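Long-range contacts in functional macrophage inflammatory protein 1-alpha homolog (Human herpesvirus 8, PDB 1ZXT), which acts as a virus-encoded CC-type chemokine that binds CCR chemokine receptors, probably those of host cells: residues S10-F15 with Y29-A34; G14-P19 with R48-D53; V22-E27 with L42-G47. All coordinates share one frame; numbering follows the deposited sequence.

Contact 1 of 3, residues S10-F15 with Y29-A34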
# COMPACT_ATOMS: atom_id res chain seq x y z
N SER A 10 2.37 -10.79 -3.49
CA SER A 10 2.85 -9.88 -2.46
C SER A 10 1.62 -9.44 -1.58
O SER A 10 0.63 -8.95 -2.11
CB SER A 10 3.50 -8.67 -3.13
OG SER A 10 4.01 -7.81 -2.13
N CYS A 11 1.70 -9.70 -0.27
CA CYS A 11 0.60 -9.46 0.65
C CYS A 11 1.14 -8.83 1.88
O CYS A 11 2.32 -8.99 2.25
CB CYS A 11 -0.01 -10.77 1.05
SG CYS A 11 -0.75 -11.63 -0.35
N CYS A 12 0.31 -8.06 2.52
CA CYS A 12 0.61 -7.55 3.83
C CYS A 12 0.13 -8.46 4.93
O CYS A 12 -1.08 -8.77 5.02
CB CYS A 12 -0.05 -6.20 4.03
SG CYS A 12 0.63 -4.96 2.93
N TYR A 13 1.07 -8.85 5.81
CA TYR A 13 0.73 -9.59 7.05
C TYR A 13 1.12 -8.63 8.18
O TYR A 13 2.29 -8.53 8.58
CB TYR A 13 1.49 -10.94 7.18
CG TYR A 13 1.32 -11.78 5.92
CD1 TYR A 13 0.20 -12.56 5.73
CD2 TYR A 13 2.22 -11.66 4.88
CE1 TYR A 13 0.03 -13.30 4.58
CE2 TYR A 13 2.09 -12.38 3.72
CZ TYR A 13 0.99 -13.18 3.51
OH TYR A 13 0.79 -13.91 2.29
N GLY A 14 0.15 -7.85 8.60
CA GLY A 14 0.39 -6.74 9.49
C GLY A 14 0.31 -5.42 8.76
O GLY A 14 0.86 -5.23 7.67
N PHE A 15 -0.40 -4.49 9.35
CA PHE A 15 -0.40 -3.14 8.80
C PHE A 15 0.17 -2.14 9.75
O PHE A 15 0.05 -2.26 10.97
CB PHE A 15 -1.80 -2.71 8.46
CG PHE A 15 -2.51 -3.57 7.49
CD1 PHE A 15 -2.24 -3.51 6.16
CD2 PHE A 15 -3.48 -4.45 7.90
CE1 PHE A 15 -2.89 -4.28 5.25
CE2 PHE A 15 -4.17 -5.24 6.94
CZ PHE A 15 -3.86 -5.14 5.63
N TYR A 29 -0.21 1.60 -4.39
CA TYR A 29 -0.79 0.52 -5.22
C TYR A 29 -1.31 -0.53 -4.28
O TYR A 29 -0.81 -0.73 -3.17
CB TYR A 29 0.23 -0.05 -6.20
CG TYR A 29 1.59 -0.39 -5.60
CD1 TYR A 29 2.60 0.52 -5.57
CD2 TYR A 29 1.86 -1.65 -5.11
CE1 TYR A 29 3.83 0.25 -5.03
CE2 TYR A 29 3.11 -1.97 -4.59
CZ TYR A 29 4.08 -1.02 -4.52
OH TYR A 29 5.35 -1.32 -4.00
N PRO A 30 -2.32 -1.26 -4.73
CA PRO A 30 -2.89 -2.34 -3.91
C PRO A 30 -1.99 -3.61 -3.94
O PRO A 30 -1.21 -3.82 -4.84
CB PRO A 30 -4.21 -2.62 -4.59
CG PRO A 30 -3.84 -2.43 -6.04
CD PRO A 30 -2.98 -1.17 -6.04
N THR A 31 -2.10 -4.43 -2.92
CA THR A 31 -1.49 -5.67 -2.92
C THR A 31 -2.40 -6.63 -3.78
O THR A 31 -3.42 -6.22 -4.29
CB THR A 31 -1.29 -6.23 -1.48
OG1 THR A 31 -2.52 -6.13 -0.73
CG2 THR A 31 -0.32 -5.45 -0.74
N SER A 32 -1.97 -7.87 -3.96
CA SER A 32 -2.68 -8.82 -4.78
C SER A 32 -4.10 -9.13 -4.28
O SER A 32 -4.34 -9.29 -3.05
CB SER A 32 -1.89 -10.12 -4.76
OG SER A 32 -2.63 -11.09 -5.48
N PRO A 33 -5.05 -9.35 -5.20
CA PRO A 33 -6.43 -9.77 -4.78
C PRO A 33 -6.41 -11.13 -4.15
O PRO A 33 -7.39 -11.54 -3.56
CB PRO A 33 -7.17 -9.87 -6.12
CG PRO A 33 -6.36 -9.00 -7.05
CD PRO A 33 -4.94 -9.20 -6.64
N ALA A 34 -5.32 -11.86 -4.31
CA ALA A 34 -5.16 -13.27 -3.72
C ALA A 34 -4.88 -13.23 -2.21
O ALA A 34 -5.04 -14.26 -1.46
CB ALA A 34 -4.05 -13.97 -4.38
O HOH W 1 -2.34 -7.39 1.86
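The CC motif of the chemokine fold, C11 and C12, runs here beside the loop that leaves strand 25-30, and T31 is the residue it leans on. The methyl CG2 of T31 lies against the sulfur of C12, with 3.8 Å between T31 CG2 and C12 SG. That placement follows from a T31 chi1 of 49°, which sets CG2 anti to its own carbonyl carbon and leaves OG1 between the backbone N and the carbonyl carbon. The two branches of T31 therefore do different work: the methyl packs on the sulfur, while the hydroxyl meets a water. This water accepts from the backbone N of C12 at 2.8 Å from that nitrogen and lies 2.9 Å from T31 OG1. T31 OG1 is also weakly hydrogen-bonded to the carbonyl of G39.

Just before the CC pair, the carbonyl of S10 faces the T31-S32 backbone. Its oxygen lies 3.4 Å from T31 CB, and it accepts a weak, long but nearly straight hydrogen bond from S32 N, with an N-H...O angle of 169°. S32 turns its hydroxyl back on its own chain: S32 OG accepts from A34 N at 3.0 Å, an ST turn that shapes the chain just before C35.

Both cysteines are held covalently, C11 to C35 and C12 to C51, the disulfide pattern of CC chemokines. Apart from one weak direct bond, the segments meet through a methyl-sulfur contact, T31 CB against the S10 carbonyl, and a shared water; the disulfides probably do most to tie the N-terminal region to strand 49-52 and to the loop after strand 25-30.

Contact 2 of 3, residues G14-P19 with R48-D53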
# COMPACT_ATOMS: atom_id res chain seq x y z
N GLY A 14 0.15 -7.85 8.60
CA GLY A 14 0.39 -6.74 9.49
C GLY A 14 0.31 -5.42 8.76
O GLY A 14 0.86 -5.23 7.67
N PHE A 15 -0.40 -4.49 9.35
CA PHE A 15 -0.40 -3.14 8.80
C PHE A 15 0.17 -2.14 9.75
O PHE A 15 0.05 -2.26 10.97
CB PHE A 15 -1.80 -2.71 8.46
CG PHE A 15 -2.51 -3.57 7.49
CD1 PHE A 15 -2.24 -3.51 6.16
CD2 PHE A 15 -3.48 -4.45 7.90
CE1 PHE A 15 -2.89 -4.28 5.25
CE2 PHE A 15 -4.17 -5.24 6.94
CZ PHE A 15 -3.86 -5.14 5.63
N GLN A 16 0.77 -1.12 9.17
CA GLN A 16 1.20 0.11 9.89
C GLN A 16 -0.04 0.85 10.43
O GLN A 16 -0.83 1.32 9.66
CB GLN A 16 2.09 1.03 9.09
CG GLN A 16 2.56 2.28 9.89
CD GLN A 16 3.77 3.09 9.31
OE1 GLN A 16 4.74 2.48 8.87
NE2 GLN A 16 3.72 4.47 9.34
N GLN A 17 -0.12 0.94 11.76
CA GLN A 17 -1.24 1.55 12.43
C GLN A 17 -1.17 3.06 12.53
O GLN A 17 -2.21 3.71 12.63
CB GLN A 17 -1.35 1.01 13.83
CG GLN A 17 -1.64 -0.48 13.84
CD GLN A 17 -2.98 -0.80 13.20
OE1 GLN A 17 -4.03 -0.28 13.67
NE2 GLN A 17 -2.98 -1.65 12.16
N HIS A 18 0.04 3.64 12.52
CA HIS A 18 0.21 5.07 12.67
C HIS A 18 0.59 5.64 11.35
O HIS A 18 1.52 5.14 10.71
CB HIS A 18 1.30 5.39 13.69
CG HIS A 18 1.17 4.59 14.94
ND1 HIS A 18 1.67 3.31 15.05
CD2 HIS A 18 0.54 4.87 16.10
CE1 HIS A 18 1.39 2.85 16.25
NE2 HIS A 18 0.73 3.78 16.92
N PRO A 19 -0.17 6.63 10.91
CA PRO A 19 0.09 7.34 9.67
C PRO A 19 1.52 7.80 9.50
O PRO A 19 2.09 8.42 10.43
CB PRO A 19 -0.84 8.53 9.75
CG PRO A 19 -1.92 8.13 10.65
CD PRO A 19 -1.34 7.18 11.62
N ARG A 48 10.65 2.76 0.24
CA ARG A 48 10.13 1.94 1.31
C ARG A 48 8.67 1.61 1.05
O ARG A 48 7.90 2.49 0.74
CB ARG A 48 10.22 2.71 2.59
CG ARG A 48 9.50 2.13 3.78
CD ARG A 48 9.73 3.06 5.03
NE ARG A 48 10.12 2.29 6.19
CZ ARG A 48 11.06 2.62 7.06
NH1 ARG A 48 11.82 3.71 6.92
NH2 ARG A 48 11.29 1.77 8.03
N GLN A 49 8.32 0.34 1.19
CA GLN A 49 6.98 -0.17 0.99
C GLN A 49 6.32 -0.27 2.36
O GLN A 49 6.66 -1.12 3.20
CB GLN A 49 7.02 -1.53 0.30
CG GLN A 49 7.52 -1.45 -1.12
CD GLN A 49 7.89 -2.80 -1.71
OE1 GLN A 49 7.47 -3.84 -1.25
NE2 GLN A 49 8.75 -2.77 -2.71
N ILE A 50 5.33 0.59 2.59
CA ILE A 50 4.61 0.66 3.85
C ILE A 50 3.25 -0.01 3.63
O ILE A 50 2.39 0.47 2.94
CB ILE A 50 4.41 2.10 4.34
CG1 ILE A 50 5.76 2.81 4.65
CG2 ILE A 50 3.50 2.11 5.59
CD1 ILE A 50 5.59 4.17 5.13
N CYS A 51 3.03 -1.12 4.32
CA CYS A 51 1.71 -1.81 4.35
C CYS A 51 0.67 -0.99 5.12
O CYS A 51 0.89 -0.67 6.29
CB CYS A 51 1.83 -3.11 5.00
SG CYS A 51 2.41 -4.41 3.86
N ALA A 52 -0.45 -0.68 4.46
CA ALA A 52 -1.54 0.04 5.10
C ALA A 52 -2.89 -0.58 4.72
O ALA A 52 -3.05 -1.17 3.67
CB ALA A 52 -1.44 1.46 4.72
N ASP A 53 -3.84 -0.43 5.63
CA ASP A 53 -5.14 -1.03 5.60
C ASP A 53 -6.21 -0.13 4.98
O ASP A 53 -6.60 0.87 5.61
CB ASP A 53 -5.56 -1.29 7.02
CG ASP A 53 -6.79 -2.15 7.13
OD1 ASP A 53 -7.44 -2.48 6.13
OD2 ASP A 53 -7.16 -2.54 8.20
O HOH W 2 -2.97 0.78 8.17
O HOH W 3 -5.23 -2.51 10.95
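I50, early in strand 49-52, meets Q16 across the contact through its CG2 branch. The carboxamide oxygen Q16 OE1 lies 3.5 Å from I50 CG2, the oxygen end of the amide touching the methyl. Q16 reaches there with CG anti to its backbone N and the chain extended beyond it. The other end of the same amide is engaged: Q16 NE2 donates to the carbonyl oxygen of H18 at 2.7 Å, that oxygen lying close to the amide plane, which should fix the rotation of the group.

C51 follows, and provides the one direct hydrogen bond between the segments. Its carbonyl oxygen accepts from Q16 N at 2.9 Å, the donor tilted 27° from the carbonyl plane. C51 CB touches the carbonyl oxygen of G14 at 3.5 Å, while its sulfur is bonded to C12.

At A52 the main chain itself is the surface for F15, whose CD1 comes within 3.3 Å of A52 C. The ring ends over D53: D53 CB lies 3.9 Å from the F15 ring centroid and 14° off the ring normal, a CH-pi contact, and the carboxylate is stacked with its plane 15° from that of the ring. D53 OD1 accepts from S55 N. One water links D53 N to Q16 O, and another accepts from Q17 NE2 and donates, weakly, to D53 OD2.

The N-loop that follows the CC motif is thus laid along strand 49-52, an outer strand of the three-stranded sheet. I50 and A52 pair by backbone bonds with L42 and V40 of strand 40-44, while A52 and P19 touch V59 and W58 of helix 57-64.

Contact 3 of 3, residues V22-E27 with L42-G47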
# COMPACT_ATOMS: atom_id res chain seq x y z
N VAL A 22 3.24 12.47 5.26
CA VAL A 22 2.81 12.64 3.90
C VAL A 22 4.00 13.08 3.03
O VAL A 22 4.09 12.68 1.89
CB VAL A 22 1.72 13.72 3.78
CG1 VAL A 22 1.11 13.67 2.38
CG2 VAL A 22 0.61 13.59 4.89
N GLN A 23 4.91 13.90 3.57
CA GLN A 23 5.98 14.47 2.76
C GLN A 23 6.87 13.38 2.16
O GLN A 23 7.53 13.61 1.20
CB GLN A 23 6.76 15.61 3.48
CG GLN A 23 7.82 15.18 4.49
CD GLN A 23 8.54 16.41 5.11
OE1 GLN A 23 7.96 17.10 5.95
NE2 GLN A 23 9.75 16.73 4.65
N ILE A 24 6.87 12.17 2.72
CA ILE A 24 7.80 11.17 2.23
C ILE A 24 7.12 10.26 1.21
O ILE A 24 7.76 9.40 0.60
CB ILE A 24 8.47 10.37 3.41
CG1 ILE A 24 7.55 9.35 4.06
CG2 ILE A 24 8.95 11.30 4.48
CD1 ILE A 24 8.28 8.35 4.84
N LEU A 25 5.79 10.37 1.11
CA LEU A 25 5.00 9.46 0.26
C LEU A 25 5.00 9.93 -1.22
O LEU A 25 4.87 11.11 -1.55
CB LEU A 25 3.57 9.38 0.81
CG LEU A 25 3.17 8.34 1.86
CD1 LEU A 25 4.26 7.59 2.56
CD2 LEU A 25 2.10 8.94 2.77
N LYS A 26 5.24 8.95 -2.08
CA LYS A 26 5.32 9.06 -3.53
C LYS A 26 4.04 8.64 -4.30
O LYS A 26 3.57 9.42 -5.15
CB LYS A 26 6.46 8.13 -4.03
CG LYS A 26 7.29 8.57 -5.26
CD LYS A 26 8.25 7.41 -5.65
CE LYS A 26 9.22 7.79 -6.73
NZ LYS A 26 8.60 8.37 -7.94
N GLU A 27 3.48 7.49 -3.96
CA GLU A 27 2.42 6.86 -4.73
C GLU A 27 1.90 5.70 -3.92
O GLU A 27 2.51 5.36 -2.90
CB GLU A 27 2.97 6.35 -6.04
CG GLU A 27 4.15 5.40 -5.93
CD GLU A 27 4.92 5.22 -7.26
OE1 GLU A 27 5.37 6.18 -7.77
OE2 GLU A 27 5.05 4.06 -7.72
N LEU A 42 1.81 2.07 0.58
CA LEU A 42 2.23 3.46 0.47
C LEU A 42 3.71 3.48 0.23
O LEU A 42 4.48 3.16 1.10
CB LEU A 42 1.90 4.25 1.71
CG LEU A 42 0.43 4.15 2.14
CD1 LEU A 42 0.26 4.81 3.48
CD2 LEU A 42 -0.56 4.67 1.11
N LEU A 43 4.09 3.88 -0.96
CA LEU A 43 5.50 3.79 -1.36
C LEU A 43 6.19 5.10 -1.11
O LEU A 43 5.75 6.22 -1.50
CB LEU A 43 5.63 3.39 -2.84
CG LEU A 43 7.08 3.24 -3.35
CD1 LEU A 43 7.62 1.94 -2.85
CD2 LEU A 43 7.16 3.40 -4.87
N THR A 44 7.29 5.06 -0.40
CA THR A 44 7.94 6.37 -0.09
C THR A 44 8.90 6.76 -1.18
O THR A 44 9.31 5.93 -1.96
CB THR A 44 8.71 6.37 1.27
OG1 THR A 44 9.90 5.62 1.11
CG2 THR A 44 7.96 5.59 2.40
N LYS A 45 9.28 8.04 -1.20
CA LYS A 45 10.30 8.60 -2.13
C LYS A 45 11.63 7.80 -2.09
O LYS A 45 12.34 7.72 -3.10
CB LYS A 45 10.57 10.12 -1.88
CG LYS A 45 9.38 10.99 -2.27
CD LYS A 45 9.34 12.31 -1.65
CE LYS A 45 8.05 13.04 -1.97
NZ LYS A 45 8.22 14.46 -1.62
N ARG A 46 12.01 7.32 -0.91
CA ARG A 46 13.19 6.47 -0.77
C ARG A 46 12.95 4.99 -1.15
O ARG A 46 13.88 4.16 -1.07
CB ARG A 46 13.78 6.62 0.64
CG ARG A 46 14.34 7.97 0.98
CD ARG A 46 14.81 8.17 2.44
NE ARG A 46 15.06 9.61 2.74
CZ ARG A 46 16.18 10.26 2.53
NH1 ARG A 46 17.25 9.68 1.97
NH2 ARG A 46 16.25 11.55 2.87
N GLY A 47 11.72 4.64 -1.55
CA GLY A 47 11.36 3.28 -2.00
C GLY A 47 10.91 2.27 -0.96
O GLY A 47 10.77 1.05 -1.24
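With chi1 at 56°, E27 holds its CG between its backbone N and carbonyl carbon, while L43 carries its CG anti to the backbone N; the two side chains consequently run side by side, pointing the same way. The aliphatic stem and carboxylate of E27 lie along one L43 methyl, with E27 OE2 3.6 Å from L43 CD2. Just ahead of the strand, in the 3-10 segment 22-24, a chi1 of 75° in I24 sets its CG1 branch alongside T44, and I24 CD1 packs on T44 CG2 at 3.7 Å.

Between these pairs the backbones of strands 25-30 and 40-44 join antiparallel, interrupted by a classic beta bulge: K26 and E27 both face L43. L43 O accepts from K26 N at 2.8 Å, and L43 N donates to E27 O at 2.9 Å. K45, the second residue of the type I turn T44-G47, donates its N to I24 O at 2.7 Å.

K45 adds a side-chain tie. Its extended chain passes the carbonyl oxygen of I24 and brings K45 NZ to Q23 O at 3.0 Å, with NZ tilted 17° from the carbonyl plane. This spans from the hairpin turn to the chain just before the strand. Near the bulge, K26 NZ and E27 OE1 form a long salt bridge. G47 N donates to T44 O within the turn, and T44 OG1 accepts from R48 N just after it.

L25 CD1 also touches L42 CB, 4.2 Å away, and both leucines touch L62 of helix 57-64, with L25 reaching L66 beyond it as well. Strand 40-44 is the central strand here: L42 pairs by backbone bonds with I50 of strand 49-52, while L43 and T44 pack on Q49 and I50.

How the contacts relate
Contact 1 is a surface contact, light and partly water-mediated, whereas contacts 2 and 3 are partly buried. Contact 3 buries the most area and is antiparallel strand pairing broken by a bulge and supplemented by a lysine side-chain bond; contact 2 instead lays an irregular loop on an outer strand, using a ring face and one backbone bond. Contacts 1 and 2 share G14 and F15 and are tied by the C12-C51 disulfide, so one N-terminal segment spans both. Contacts 1 and 3 lie on opposite sides of the chain's centre yet both use strand 25-30. Contacts 2 and 3 adjoin through strands 40-44 and 49-52, where L42 N and I50 O probably hydrogen-bond at 2.9 Å.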